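Local coordinates for 6-phosphogluconate dehydrogenase, NAD-binding (Mycolicibacterium smegmatis MC2 155, PDB 6SMT), which is an S-enantioselective imine reductase that binds NADPH and probably uses it to reduce imines to chiral amines, at residues Asn200-Pro204 against Ser205-Pro209; Ser246-Arg249 against His250-Ala254. All blocks are in the same frame, centred on the assembly; numbering follows the deposited sequence.

Interaction 1: residues Asn200-Pro204 against Ser205-Pro209; sequences NGIEP and SELMP
The carbonyl oxygen of Glu203 gathers two backbone amides at the start of helix 204-231. Leu207 N lies 3.1 Å from Glu203 O in the usual i to i+4 helical bond. Glu206 N is closer to Glu203 O, at 2.9 Å, but it stands above the carbonyl plane and its N-H...O angle is only 133°. The next rung joins Met208 N to Pro204 O at 2.9 Å.

A water adds a second polar link. It accepts from Glu203 N at 2.9 Å and donates to Glu206 OE1 at 2.6 Å, so the amide of the N-cap residue is tied to the side chain three positions later. Glu206 reaches back because CG is anti to the backbone N (chi1 -173°) and the chain beyond it is extended. The same OE1 forms a salt bridge to Arg171 of the second subunit. Glu203 instead turns its carboxylate away to Arg198 of the preceding helix.

Apolar packing centres on Ile202. Its CG2 branch sits 4.1 Å from Leu207 CB, while the side chain crosses that of Glu206 at about a right angle.

A close approach of carbon to a backbone oxygen is made by Met208, whose CG comes within 3.1 Å of Pro204 O, a tight fit, before the chain bends twice and leads off toward Phe190 of helix 171-199.

Together these contacts make a helix N-terminus with Glu203 as N-cap and proline in the first turn, and the water supplies an indirect counterpart of the capping-box bond. Just upstream, Gly201, at positive phi, is the C-prime residue of a Schellman motif, so the segment links the Schellman end of helix 171-199 directly to the capped start of helix 204-231.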
ATOM      1  N   ASN B 200      -5.016  19.891  -4.923  1.00 17.89           N
ATOM      2  CA  ASN B 200      -5.728  19.842  -6.214  1.00 18.13           C
ATOM      3  C   ASN B 200      -7.241  19.972  -6.026  1.00 17.45           C
ATOM      4  O   ASN B 200      -8.009  19.654  -6.964  1.00 19.73           O
ATOM      5  CB  ASN B 200      -5.368  18.591  -7.025  1.00 19.44           C
ATOM      6  CG  ASN B 200      -4.044  18.736  -7.736  1.00 21.69           C
ATOM      7  OD1 ASN B 200      -3.962  19.210  -8.890  1.00 23.53           O
ATOM      8  ND2 ASN B 200      -2.986  18.248  -7.089  1.00 20.53           N
ATOM      9  N   GLY B 201      -7.718  20.371  -4.852  1.00 18.40           N
ATOM     10  CA  GLY B 201      -9.160  20.571  -4.584  1.00 17.31           C
ATOM     11  C   GLY B 201      -9.964  19.326  -4.421  1.00 18.31           C
ATOM     12  O   GLY B 201     -11.194  19.329  -4.566  1.00 20.45           O
ATOM     13  N   ILE B 202      -9.303  18.216  -4.053  1.00 16.49           N
ATOM     14  CA  ILE B 202     -10.000  16.957  -3.739  1.00 16.18           C
ATOM     15  C   ILE B 202      -9.813  16.631  -2.258  1.00 16.22           C
ATOM     16  O   ILE B 202      -8.699  16.311  -1.848  1.00 16.17           O
ATOM     17  CB  ILE B 202      -9.452  15.802  -4.625  1.00 15.57           C
ATOM     18  CG1 ILE B 202      -9.475  16.141  -6.115  1.00 17.20           C
ATOM     19  CG2 ILE B 202     -10.148  14.517  -4.271  1.00 15.86           C
ATOM     20  CD1 ILE B 202      -8.578  15.192  -6.963  1.00 17.80           C
ATOM     21  N   GLU B 203     -10.879  16.789  -1.463  1.00 16.41           N
ATOM     22  CA  GLU B 203     -10.820  16.534  -0.007  1.00 17.88           C
ATOM     23  C   GLU B 203     -10.736  15.029   0.191  1.00 16.70           C
ATOM     24  O   GLU B 203     -11.126  14.248  -0.670  1.00 16.72           O
ATOM     25  CB  GLU B 203     -12.004  17.215   0.638  1.00 19.22           C
ATOM     26  CG  GLU B 203     -11.804  18.742   0.689  1.00 22.49           C
ATOM     27  CD  GLU B 203     -10.676  19.129   1.629  1.00 25.54           C
ATOM     28  OE1 GLU B 203     -10.897  18.954   2.843  1.00 31.92           O
ATOM     29  OE2 GLU B 203      -9.498  19.379   1.206  1.00 27.59           O
ATOM     30  N   PRO B 204     -10.257  14.594   1.379  1.00 16.95           N
ATOM     31  CA  PRO B 204     -10.084  13.183   1.631  1.00 17.63           C
ATOM     32  C   PRO B 204     -11.380  12.426   1.433  1.00 17.12           C
ATOM     33  O   PRO B 204     -11.375  11.333   0.872  1.00 17.47           O
ATOM     34  CB  PRO B 204      -9.573  13.166   3.095  1.00 17.19           C
ATOM     35  CG  PRO B 204      -8.804  14.446   3.197  1.00 17.87           C
ATOM     36  CD  PRO B 204      -9.621  15.441   2.399  1.00 18.40           C
ATOM     37  N   SER B 205     -12.498  12.979   1.877  1.00 17.31           N
ATOM     38  CA  SER B 205     -13.793  12.271   1.740  1.00 18.35           C
ATOM     39  C   SER B 205     -14.160  11.995   0.275  1.00 17.75           C
ATOM     40  O   SER B 205     -14.809  10.989   0.020  1.00 18.29           O
ATOM     41  CB  SER B 205     -14.912  12.998   2.414  1.00 20.68           C
ATOM     42  OG  SER B 205     -14.974  14.316   1.967  1.00 27.96           O
ATOM     43  N   GLU B 206     -13.716  12.870  -0.625  1.00 17.15           N
ATOM     44  CA  GLU B 206     -14.024  12.691  -2.065  1.00 16.94           C
ATOM     45  C   GLU B 206     -13.044  11.661  -2.659  1.00 16.35           C
ATOM     46  O   GLU B 206     -13.466  10.848  -3.549  1.00 15.84           O
ATOM     47  CB  GLU B 206     -13.969  13.998  -2.822  1.00 16.75           C
ATOM     48  CG  GLU B 206     -14.446  13.846  -4.236  1.00 16.30           C
ATOM     49  CD  GLU B 206     -14.496  15.155  -5.004  1.00 18.24           C
ATOM     50  OE1 GLU B 206     -13.863  16.154  -4.611  1.00 21.40           O
ATOM     51  OE2 GLU B 206     -15.046  15.077  -6.119  1.00 19.95           O
ATOM     52  N   LEU B 207     -11.820  11.620  -2.191  1.00 14.99           N
ATOM     53  CA  LEU B 207     -10.867  10.609  -2.711  1.00 14.25           C
ATOM     54  C   LEU B 207     -11.160   9.208  -2.223  1.00 14.77           C
ATOM     55  O   LEU B 207     -10.910   8.256  -2.935  1.00 14.32           O
ATOM     56  CB  LEU B 207      -9.454  11.002  -2.273  1.00 15.08           C
ATOM     57  CG  LEU B 207      -8.339  10.244  -2.983  1.00 15.19           C
ATOM     58  CD1 LEU B 207      -8.225  10.693  -4.454  1.00 16.25           C
ATOM     59  CD2 LEU B 207      -7.032  10.431  -2.283  1.00 16.39           C
ATOM     60  N   MET B 208     -11.720   9.084  -1.004  1.00 15.99           N
ATOM     61  CA  MET B 208     -11.687   7.778  -0.345  1.00 15.78           C
ATOM     62  C   MET B 208     -12.373   6.663  -1.107  1.00 14.59           C
ATOM     63  O   MET B 208     -11.866   5.545  -1.112  1.00 14.60           O
ATOM     64  CB  MET B 208     -12.276   7.877   1.076  1.00 16.61           C
ATOM     65  CG  MET B 208     -11.325   8.414   2.040  1.00 18.55           C
ATOM     66  SD  MET B 208      -9.645   7.655   1.967  1.00 22.58           S
ATOM     67  CE  MET B 208      -9.919   6.052   2.314  1.00 16.27           C
ATOM     68  N   PRO B 209     -13.557   6.810  -1.762  1.00 14.35           N
ATOM     69  CA  PRO B 209     -14.114   5.677  -2.503  1.00 15.14           C
ATOM     70  C   PRO B 209     -13.137   5.125  -3.524  1.00 13.64           C
ATOM     71  O   PRO B 209     -13.029   3.920  -3.748  1.00 16.13           O
ATOM     72  CB  PRO B 209     -15.382   6.275  -3.071  1.00 16.80           C
ATOM     73  CG  PRO B 209     -15.758   7.430  -2.179  1.00 19.45           C
ATOM     74  CD  PRO B 209     -14.431   8.001  -1.731  1.00 16.69           C
TER
HETATM   75  O   HOH W   1     -13.557  17.497  -2.385  1.00 20.66           O

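Interaction 2: residues Ser246-Arg249 against His250-Ala254; sequences SSVR and HLIAA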
ATOM      1  N   SER B 246       7.774   6.656 -16.984  1.00 12.74           N
ATOM      2  CA  SER B 246       7.113   7.876 -17.377  1.00 12.91           C
ATOM      3  C   SER B 246       6.146   8.339 -16.300  1.00 12.05           C
ATOM      4  O   SER B 246       6.142   9.486 -15.870  1.00 13.06           O
ATOM      5  CB  SER B 246       6.339   7.601 -18.646  1.00 15.04           C
ATOM      6  OG  SER B 246       5.552   8.710 -18.973  1.00 21.27           O
ATOM      7  N   SER B 247       5.341   7.401 -15.780  1.00 11.81           N
ATOM      8  CA  SER B 247       4.317   7.763 -14.805  1.00 12.02           C
ATOM      9  C   SER B 247       4.879   8.392 -13.537  1.00 12.08           C
ATOM     10  O   SER B 247       4.397   9.427 -13.047  1.00 11.88           O
ATOM     11  CB  SER B 247       3.461   6.535 -14.496  1.00 11.80           C
ATOM     12  OG  SER B 247       2.373   6.975 -13.654  1.00 13.38           O
ATOM     13  N   VAL B 248       5.918   7.776 -12.991  0.75 11.88           N
ATOM     14  CA  VAL B 248       6.463   8.256 -11.711  0.75 11.87           C
ATOM     15  C   VAL B 248       6.988   9.691 -11.847  0.75 11.52           C
ATOM     16  O   VAL B 248       6.834  10.453 -10.870  0.75 12.79           O
ATOM     17  CB  VAL B 248       7.525   7.292 -11.153  0.75 11.88           C
ATOM     18  CG1 VAL B 248       8.820   7.341 -11.940  0.75 12.07           C
ATOM     19  CG2 VAL B 248       7.737   7.516  -9.655  0.75 12.51           C
ATOM     20  N   ARG B 249       7.499  10.058 -13.017  1.00 13.56           N
ATOM     21  CA  ARG B 249       7.891  11.477 -13.211  1.00 15.16           C
ATOM     22  C   ARG B 249       6.738  12.443 -13.051  1.00 13.93           C
ATOM     23  O   ARG B 249       6.862  13.525 -12.452  1.00 15.54           O
ATOM     24  CB  ARG B 249       8.590  11.613 -14.559  1.00 16.54           C
ATOM     25  CG  ARG B 249       9.972  11.014 -14.542  1.00 17.82           C
ATOM     26  CD  ARG B 249      10.587  10.971 -15.905  1.00 21.42           C
ATOM     27  NE  ARG B 249      11.977  10.621 -15.730  1.00 26.04           N
ATOM     28  CZ  ARG B 249      12.543   9.469 -15.345  1.00 28.26           C
ATOM     29  NH1 ARG B 249      11.879   8.361 -14.938  1.00 21.74           N
ATOM     30  NH2 ARG B 249      13.867   9.541 -15.215  1.00 30.08           N
ATOM     31  N   HIS B 250       5.551  12.039 -13.590  1.00 14.80           N
ATOM     32  CA  HIS B 250       4.332  12.844 -13.436  1.00 14.15           C
ATOM     33  C   HIS B 250       3.947  13.037 -11.992  1.00 13.51           C
ATOM     34  O   HIS B 250       3.604  14.113 -11.546  1.00 14.00           O
ATOM     35  CB  HIS B 250       3.205  12.213 -14.235  1.00 13.52           C
ATOM     36  CG  HIS B 250       3.483  11.901 -15.616  1.00 14.45           C
ATOM     37  ND1 HIS B 250       2.850  10.858 -16.265  1.00 14.50           N
ATOM     38  CD2 HIS B 250       4.381  12.399 -16.510  1.00 14.77           C
ATOM     39  CE1 HIS B 250       3.347  10.737 -17.453  1.00 15.29           C
ATOM     40  NE2 HIS B 250       4.308  11.708 -17.656  1.00 16.26           N
ATOM     41  N   LEU B 251       3.997  11.898 -11.228  1.00 12.63           N
ATOM     42  CA  LEU B 251       3.675  11.910  -9.820  1.00 12.86           C
ATOM     43  C   LEU B 251       4.579  12.861  -9.052  1.00 13.36           C
ATOM     44  O   LEU B 251       4.069  13.573  -8.189  1.00 14.59           O
ATOM     45  CB  LEU B 251       3.674  10.483  -9.272  1.00 12.96           C
ATOM     46  CG  LEU B 251       2.850   9.440 -10.070  1.00 12.64           C
ATOM     47  CD1 LEU B 251       2.959   8.089  -9.369  1.00 13.06           C
ATOM     48  CD2 LEU B 251       1.382   9.840 -10.124  1.00 13.45           C
ATOM     49  N   ILE B 252       5.896  12.763  -9.317  1.00 14.63           N
ATOM     50  CA  ILE B 252       6.852  13.676  -8.645  1.00 15.23           C
ATOM     51  C   ILE B 252       6.630  15.170  -9.025  1.00 15.18           C
ATOM     52  O   ILE B 252       6.595  15.975  -8.077  1.00 16.07           O
ATOM     53  CB  ILE B 252       8.233  13.187  -9.001  1.00 14.50           C
ATOM     54  CG1 ILE B 252       8.531  11.856  -8.319  1.00 13.87           C
ATOM     55  CG2 ILE B 252       9.260  14.259  -8.597  1.00 17.22           C
ATOM     56  CD1 ILE B 252       9.699  11.084  -8.904  1.00 14.04           C
ATOM     57  N   ALA B 253       6.356  15.415 -10.228  1.00 15.36           N
ATOM     58  CA  ALA B 253       6.004  16.792 -10.690  1.00 16.88           C
ATOM     59  C   ALA B 253       4.752  17.281  -9.978  1.00 18.51           C
ATOM     60  O   ALA B 253       4.664  18.421  -9.455  1.00 19.74           O
ATOM     61  CB  ALA B 253       5.852  16.808 -12.142  1.00 17.58           C
ATOM     62  N   ALA B 254       3.711  16.441  -9.894  1.00 17.26           N
ATOM     63  CA  ALA B 254       2.490  16.859  -9.187  1.00 16.88           C
ATOM     64  C   ALA B 254       2.728  17.118  -7.732  1.00 18.06           C
ATOM     65  O   ALA B 254       2.119  18.061  -7.113  1.00 19.24           O
ATOM     66  CB  ALA B 254       1.429  15.795  -9.440  1.00 18.66           C
TER
HETATM   67  O   HOH W   2       1.201   9.340 -14.626  1.00 14.95           O
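Val248 O receives the amide of Ile252 at 2.9 Å from Ile252 N, with a nearly straight N-H...O angle of 166°. Equivalent i to i+4 bonds run from Leu251 N to Ser247 O and from Ala253 N to Arg249 O. The rung before them is weak: His250 N is 3.5 Å from Ser246 O.

One water joins two side chains of the same helix, lying 2.8 Å from Ser247 OG and 2.8 Å from His250 ND1. It meets the imidazole at its edge, in the ring plane, which would help fix the rotation of the ring. With CG beside its own backbone N (chi1 -51°), His250 folds back along the helix until Ser246 O sits over the ring centre, 3.3 Å from the plane. At the far end of the ring, CE1 touches Ser246 OG at 3.4 Å; that hydroxyl also has a weak hydrogen bond to Asp76 of the second subunit. Arg249 extends from CG to NE and carries its guanidinium to Asp273.

Packing follows the buried side of the helix. In the conformer described, Val248 lies side by side with Ile252, pointing the same way, and its CG2 is near Ile252 CD1; Val248 also adopts a second conformer. Leu251 CG rests 3.4 Å from Ser247 O.

Helix 241-257 thus lies between two partners. Val248, Leu251 and Ile252 pack on helix 263-280 at Leu265 and Arg269, whereas Ser246, His250 and Leu251 meet Val75, Ser101 and Leu180, respectively, of the second subunit.

In the fold
Interactions 1 and 2 follow one another along the chain, at the start of helix 204-231 and within helix 241-257 of the C-terminal family region. Their centres are about 19 Å apart; the nearest atoms come to about 5 Å without touching. Interaction 1 forms the turn from helix 171-199 into helix 204-231, away from the annotated sites, whereas interaction 2 lies within a helix near bound NADPH, about 5 Å from the side chain of Ser247. Both border the second subunit: residues 200-209 face its helical part, including Arg171 and Phe175, and residues 246-254 also meet its NADPH-binding residues Val75 and Ser101. This arrangement is consistent with a cofactor site completed across the dimer interface.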